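Local coordinates for nitrogen regulatory protein P-II (Thiomonas intermedia, PDB 5DRK), which binds the adenine nucleotides ADP and AMP and probably acts, like other P-II family proteins, as a regulator of enzyme activity, at residues I14-A19 against A62-I67. Residues are numbered along the deposited sequence; the frame is centred on the assembly and turned at random.
Sequences IILEGA and ALIMII. With AMP (adenosine monophosphate), chain D; ADP (adenosine-5'-diphosphate), chain E.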
loop_
_atom_site.group_PDB
_atom_site.type_symbol
_atom_site.label_atom_id
_atom_site.label_comp_id
_atom_site.label_asym_id
_atom_site.label_seq_id
_atom_site.Cartn_x
_atom_site.Cartn_y
_atom_site.Cartn_z
ATOM N N ILE B 14 -2.764 -5.775 5.516
ATOM C CA ILE B 14 -2.800 -7.145 6.013
ATOM C C ILE B 14 -2.527 -8.122 4.879
ATOM O O ILE B 14 -3.338 -8.248 3.950
ATOM C CB ILE B 14 -4.164 -7.492 6.648
ATOM C CG1 ILE B 14 -4.552 -6.447 7.705
ATOM C CG2 ILE B 14 -4.117 -8.890 7.287
ATOM C CD1 ILE B 14 -6.064 -6.374 7.980
ATOM N N ILE B 15 -1.425 -8.833 4.957
ATOM C CA ILE B 15 -1.036 -9.771 3.946
ATOM C C ILE B 15 -1.152 -11.208 4.407
ATOM O O ILE B 15 -0.588 -11.562 5.383
ATOM C CB ILE B 15 0.373 -9.438 3.466
ATOM C CG1 ILE B 15 0.439 -7.995 2.996
ATOM C CG2 ILE B 15 0.834 -10.377 2.396
ATOM C CD1 ILE B 15 1.829 -7.521 2.647
ATOM N N LEU B 16 -1.904 -12.014 3.679
ATOM C CA LEU B 16 -2.152 -13.416 3.998
ATOM C C LEU B 16 -2.638 -14.260 2.831
ATOM O O LEU B 16 -2.967 -13.760 1.805
ATOM C CB LEU B 16 -3.145 -13.560 5.145
ATOM C CG LEU B 16 -4.371 -12.673 5.327
ATOM C CD1 LEU B 16 -4.826 -11.910 4.109
ATOM C CD2 LEU B 16 -5.542 -13.331 6.014
ATOM N N GLU B 17 -2.671 -15.560 3.020
ATOM C CA GLU B 17 -3.142 -16.450 1.994
ATOM C C GLU B 17 -4.612 -16.198 1.718
ATOM O O GLU B 17 -5.384 -15.981 2.592
ATOM C CB GLU B 17 -2.868 -17.898 2.358
ATOM C CG GLU B 17 -1.419 -18.322 2.262
ATOM C CD GLU B 17 -1.129 -19.542 3.095
ATOM O OE1 GLU B 17 -1.173 -19.455 4.300
ATOM O OE2 GLU B 17 -0.877 -20.590 2.551
ATOM N N GLY B 18 -4.970 -16.218 0.460
ATOM C CA GLY B 18 -6.325 -15.922 0.032
ATOM C C GLY B 18 -7.396 -16.821 0.603
ATOM O O GLY B 18 -8.534 -16.402 0.722
ATOM N N ALA B 19 -7.048 -18.060 0.943
ATOM C CA ALA B 19 -8.033 -18.993 1.492
ATOM C C ALA B 19 -8.568 -18.517 2.845
ATOM O O ALA B 19 -9.634 -18.952 3.283
ATOM C CB ALA B 19 -7.438 -20.407 1.622
ATOM N N ALA B 62 -4.119 -17.516 -3.995
ATOM C CA ALA B 62 -2.921 -16.662 -4.003
ATOM C C ALA B 62 -2.915 -15.715 -2.795
ATOM O O ALA B 62 -3.965 -15.458 -2.217
ATOM C CB ALA B 62 -2.830 -15.852 -5.301
ATOM N N LEU B 63 -1.739 -15.211 -2.417
ATOM C CA LEU B 63 -1.657 -14.159 -1.397
ATOM C C LEU B 63 -2.544 -12.981 -1.771
ATOM O O LEU B 63 -2.679 -12.672 -2.959
ATOM C CB LEU B 63 -0.218 -13.638 -1.221
ATOM C CG LEU B 63 0.828 -14.424 -0.432
ATOM C CD1 LEU B 63 2.162 -13.662 -0.482
ATOM C CD2 LEU B 63 0.377 -14.673 1.001
ATOM N N ILE B 64 -3.109 -12.316 -0.763
ATOM C CA ILE B 64 -3.783 -11.036 -0.977
ATOM C C ILE B 64 -3.307 -9.999 0.046
ATOM O O ILE B 64 -2.745 -10.346 1.085
ATOM C CB ILE B 64 -5.329 -11.155 -0.881
ATOM C CG1 ILE B 64 -5.765 -11.511 0.548
ATOM C CG2 ILE B 64 -5.852 -12.196 -1.850
ATOM C CD1 ILE B 64 -7.262 -11.575 0.734
ATOM N N MET B 65 -3.550 -8.730 -0.245
ATOM C CA MET B 65 -3.325 -7.695 0.719
ATOM C C MET B 65 -4.637 -6.937 0.945
ATOM O O MET B 65 -5.279 -6.452 0.004
ATOM C CB MET B 65 -2.209 -6.743 0.265
ATOM C CG MET B 65 -2.043 -5.542 1.187
ATOM S SD MET B 65 -0.598 -4.539 0.806
ATOM C CE MET B 65 -1.183 -3.587 -0.580
ATOM N N ILE B 66 -5.029 -6.860 2.213
ATOM C CA ILE B 66 -6.221 -6.149 2.612
ATOM C C ILE B 66 -5.807 -4.794 3.170
ATOM O O ILE B 66 -5.044 -4.716 4.135
ATOM C CB ILE B 66 -7.034 -6.950 3.675
ATOM C CG1 ILE B 66 -7.428 -8.331 3.109
ATOM C CG2 ILE B 66 -8.251 -6.144 4.164
ATOM C CD1 ILE B 66 -8.206 -9.221 4.080
ATOM N N ILE B 67 -6.305 -3.732 2.543
ATOM C CA ILE B 67 -6.056 -2.362 2.980
ATOM C C ILE B 67 -7.258 -1.907 3.789
ATOM O O ILE B 67 -8.400 -1.929 3.296
ATOM C CB ILE B 67 -5.810 -1.404 1.752
ATOM C CG1 ILE B 67 -4.672 -1.948 0.864
ATOM C CG2 ILE B 67 -5.531 0.034 2.208
ATOM C CD1 ILE B 67 -4.600 -1.306 -0.554
HETATM P P AMP D . -17.398 3.938 -0.484
HETATM O O1P AMP D . -16.739 5.148 -0.773
HETATM O O2P AMP D . -17.846 3.790 0.855
HETATM O O3P AMP D . -18.326 3.608 -1.512
HETATM O "O5'" AMP D . -16.311 2.862 -0.651
HETATM C "C5'" AMP D . -15.797 2.585 -1.920
HETATM C "C4'" AMP D . -14.482 1.863 -1.893
HETATM O "O4'" AMP D . -13.480 2.562 -1.211
HETATM C "C3'" AMP D . -14.564 0.512 -1.241
HETATM O "O3'" AMP D . -14.999 -0.493 -2.099
HETATM C "C2'" AMP D . -13.151 0.302 -0.824
HETATM O "O2'" AMP D . -12.394 -0.303 -1.839
HETATM C "C1'" AMP D . -12.624 1.678 -0.546
HETATM N N9 AMP D . -12.662 1.918 0.902
HETATM C C8 AMP D . -13.643 2.510 1.510
HETATM N N7 AMP D . -13.442 2.604 2.789
HETATM C C5 AMP D . -12.316 2.050 3.054
HETATM C C6 AMP D . -11.525 1.808 4.250
HETATM N N6 AMP D . -11.922 2.172 5.441
HETATM N N1 AMP D . -10.402 1.174 4.106
HETATM C C2 AMP D . -9.987 0.787 2.950
HETATM N N3 AMP D . -10.636 0.979 1.838
HETATM C C4 AMP D . -11.793 1.591 1.810
HETATM P PB ADP E . 6.275 -18.392 5.825
HETATM O O1B ADP E . 6.310 -19.222 4.616
HETATM O O2B ADP E . 7.620 -18.146 6.435
HETATM O O3B ADP E . 5.351 -18.853 6.879
HETATM P PA ADP E . 5.764 -15.532 6.149
HETATM O O1A ADP E . 7.090 -15.154 6.650
HETATM O O2A ADP E . 4.629 -15.474 7.072
HETATM O O3A ADP E . 5.725 -16.935 5.377
HETATM O "O5'" ADP E . 5.435 -14.546 4.985
HETATM C "C5'" ADP E . 4.371 -14.795 4.125
HETATM C "C4'" ADP E . 4.166 -13.625 3.199
HETATM O "O4'" ADP E . 4.098 -12.428 3.908
HETATM C "C3'" ADP E . 5.297 -13.407 2.251
HETATM O "O3'" ADP E . 5.148 -14.170 1.083
HETATM C "C2'" ADP E . 5.223 -11.944 1.958
HETATM O "O2'" ADP E . 4.293 -11.590 0.974
HETATM C "C1'" ADP E . 4.726 -11.382 3.224
HETATM N N9 ADP E . 5.895 -10.877 3.928
HETATM C C8 ADP E . 6.614 -11.509 4.836
HETATM N N7 ADP E . 7.593 -10.738 5.269
HETATM C C5 ADP E . 7.517 -9.596 4.636
HETATM C C6 ADP E . 8.254 -8.333 4.621
HETATM N N6 ADP E . 9.315 -8.149 5.397
HETATM N N1 ADP E . 7.833 -7.390 3.790
HETATM C C2 ADP E . 6.788 -7.545 3.013
HETATM N N3 ADP E . 6.083 -8.641 2.970
HETATM C C4 ADP E . 6.394 -9.688 3.741
#
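I15 and M65 form a non-hydrogen-bonded antiparallel pair, their side chains slanting across each other with I15 CG1 3.9 Å from M65 CG. On I15, CG1 lies beside the backbone N (chi1 -55°) and CG2 anti to it; this second branch sits 3.9 Å from O2' of ADP. L63 CD1 approaches that same O2' to 3.3 Å, while its CD2 packs 3.6 Å from L16 C. Cutting I15 back to an alanine is likely to leave M65 CG without this apolar neighbour and open a gap beside the ADP ribose. I14, L16, I64 and I66 occupy the other face, toward helices 21-31 and 75-88. There L16 CG is wedged between its backbone N and carbonyl carbon (chi1 39°), and CD1 bears on I64 CG1 at 3.7 Å. Paired N-H...O bonds join I14 with I66 and L16 with I64, I64 N to L16 O being 2.9 Å. Past the strand end, G18 N reaches A62 O only weakly. These central strands of the ferredoxin-like P-II sheet thus bury aliphatic groups against the helices, while I15 CG2 and, from the strand end, L63 CD1 make van der Waals contact with a ribose hydroxyl of ADP, which is hydrogen-bonded to S90 and G91 here and to T37 and K105 of the second subunit.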